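Local atomic coordinates of 3-polyprenyl-4-hydroxybenzoate decarboxylase and related decarboxylases (Pelotomaculum thermopropionicum, PDB entry 6H6X), a protein that probably catalyses the reversible decarboxylation of aromatic acids as a UbiD-family enzyme, using prenylated FMN and a bound manganese ion. Residues B[6-11]-B[67-72]. The protein carries 8 engineered substitutions. Numbering follows the deposited sequence.
Sequences REWLAF and FAAAMS
W8 and F11, one helical turn apart on segment 6-11, reach across to A69 and A70, F11 to a methyl and W8 largely to backbone. Both aromatics hold CG anti to the backbone N (chi1 -179° and 180°), which sends the two rings off their helix in the same general direction. The six-membered end of the indole makes the closest approach: W8 CZ3 lies 3.5 Å from A70 CA, which is oblique to the ring, and W8 CZ3 and CH2 both stand 3.7 Å from A70 CB. A69 C sits at the indole edge, 4.2 Å from W8 CZ3. F11 uses the far end of its phenyl ring, with CZ 3.7 Å from A69 CB. Within the pair, F11 CD2 stands 3.8 Å above the indole plane, displaced from the ring centre toward its border, and so covers part of one W8 face. No hydrogen bond crosses; the segments bury 149 Å² between them. NE1, at the other end of the indole, donates to L60 O, which restrains the ring's rotation. The contact joins helix 5-14 to the C-terminal end of helix 64-70, which S72 closes in a Schellman motif; P194 of helix 194-199 touches both W8 and A70, while helices 75-87 and 294-315 pack against F67.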
# COMPACT_ATOMS: atom_id res chain seq x y z
N ARG B 6 15.90 -25.46 -14.69
CA ARG B 6 15.97 -26.51 -13.62
C ARG B 6 16.84 -26.15 -12.45
O ARG B 6 16.46 -26.39 -11.30
CB ARG B 6 16.37 -27.88 -14.15
CG ARG B 6 15.16 -28.64 -14.66
CD ARG B 6 15.57 -29.66 -15.65
NE ARG B 6 14.49 -29.93 -16.59
CZ ARG B 6 13.84 -31.08 -16.73
NH1 ARG B 6 12.92 -31.17 -17.68
NH2 ARG B 6 14.13 -32.13 -15.97
N GLU B 7 18.00 -25.56 -12.70
CA GLU B 7 18.79 -25.07 -11.58
C GLU B 7 18.09 -23.93 -10.82
O GLU B 7 18.06 -23.94 -9.59
CB GLU B 7 20.22 -24.74 -12.03
CG GLU B 7 21.01 -26.05 -12.18
CD GLU B 7 22.17 -26.01 -13.15
OE1 GLU B 7 22.97 -25.05 -13.04
OE2 GLU B 7 22.28 -26.95 -14.00
N TRP B 8 17.44 -23.02 -11.56
CA TRP B 8 16.71 -21.97 -10.90
C TRP B 8 15.62 -22.55 -10.04
O TRP B 8 15.45 -22.11 -8.93
CB TRP B 8 16.10 -20.94 -11.90
CG TRP B 8 15.39 -19.87 -11.18
CD1 TRP B 8 14.05 -19.75 -11.01
CD2 TRP B 8 15.98 -18.82 -10.45
NE1 TRP B 8 13.77 -18.66 -10.26
CE2 TRP B 8 14.94 -18.07 -9.89
CE3 TRP B 8 17.32 -18.42 -10.23
CZ2 TRP B 8 15.16 -16.94 -9.10
CZ3 TRP B 8 17.55 -17.31 -9.46
CH2 TRP B 8 16.48 -16.57 -8.89
N LEU B 9 14.88 -23.54 -10.54
CA LEU B 9 13.87 -24.18 -9.67
C LEU B 9 14.46 -24.86 -8.42
O LEU B 9 13.81 -24.86 -7.37
CB LEU B 9 13.00 -25.18 -10.44
CG LEU B 9 12.22 -24.62 -11.60
CD1 LEU B 9 11.44 -25.73 -12.26
CD2 LEU B 9 11.28 -23.50 -11.16
N ALA B 10 15.67 -25.39 -8.53
CA ALA B 10 16.38 -25.98 -7.38
C ALA B 10 16.69 -24.91 -6.36
O ALA B 10 16.38 -25.08 -5.18
CB ALA B 10 17.66 -26.70 -7.83
N PHE B 11 17.29 -23.80 -6.80
CA PHE B 11 17.50 -22.61 -5.96
C PHE B 11 16.22 -22.14 -5.24
O PHE B 11 16.26 -21.85 -4.05
CB PHE B 11 18.07 -21.49 -6.81
CG PHE B 11 18.33 -20.20 -6.07
CD1 PHE B 11 19.53 -20.00 -5.38
CD2 PHE B 11 17.41 -19.16 -6.11
CE1 PHE B 11 19.79 -18.81 -4.71
CE2 PHE B 11 17.66 -17.97 -5.46
CZ PHE B 11 18.85 -17.79 -4.75
N PHE B 67 15.01 -11.46 -8.41
CA PHE B 67 15.69 -11.05 -9.63
C PHE B 67 17.13 -10.68 -9.37
O PHE B 67 17.98 -10.87 -10.24
CB PHE B 67 14.95 -9.90 -10.34
CG PHE B 67 13.76 -10.35 -11.14
CD1 PHE B 67 13.93 -10.89 -12.40
CD2 PHE B 67 12.50 -10.22 -10.65
CE1 PHE B 67 12.84 -11.32 -13.15
CE2 PHE B 67 11.39 -10.63 -11.40
CZ PHE B 67 11.56 -11.18 -12.65
N ALA B 68 17.42 -10.12 -8.21
CA ALA B 68 18.84 -9.83 -7.84
C ALA B 68 19.63 -11.14 -7.73
O ALA B 68 20.67 -11.28 -8.34
CB ALA B 68 18.96 -9.07 -6.56
N ALA B 69 19.11 -12.09 -6.98
CA ALA B 69 19.69 -13.45 -6.97
C ALA B 69 19.91 -14.04 -8.38
O ALA B 69 21.00 -14.55 -8.69
CB ALA B 69 18.82 -14.37 -6.16
N ALA B 70 18.92 -13.90 -9.28
CA ALA B 70 19.08 -14.39 -10.65
C ALA B 70 20.23 -13.76 -11.37
O ALA B 70 20.74 -14.32 -12.31
CB ALA B 70 17.80 -14.18 -11.46
N MET B 71 20.61 -12.57 -10.99
CA MET B 71 21.72 -11.87 -11.61
C MET B 71 23.02 -12.01 -10.78
O MET B 71 24.02 -11.36 -11.13
CB MET B 71 21.37 -10.37 -11.75
CG MET B 71 20.64 -9.99 -13.02
SD MET B 71 20.19 -8.23 -12.95
CE MET B 71 18.79 -8.38 -11.90
N SER B 72 23.01 -12.80 -9.70
CA SER B 72 24.17 -12.89 -8.77
C SER B 72 24.65 -11.53 -8.22
O SER B 72 25.82 -11.17 -8.39
CB SER B 72 25.34 -13.61 -9.45
OG SER B 72 24.88 -14.84 -9.96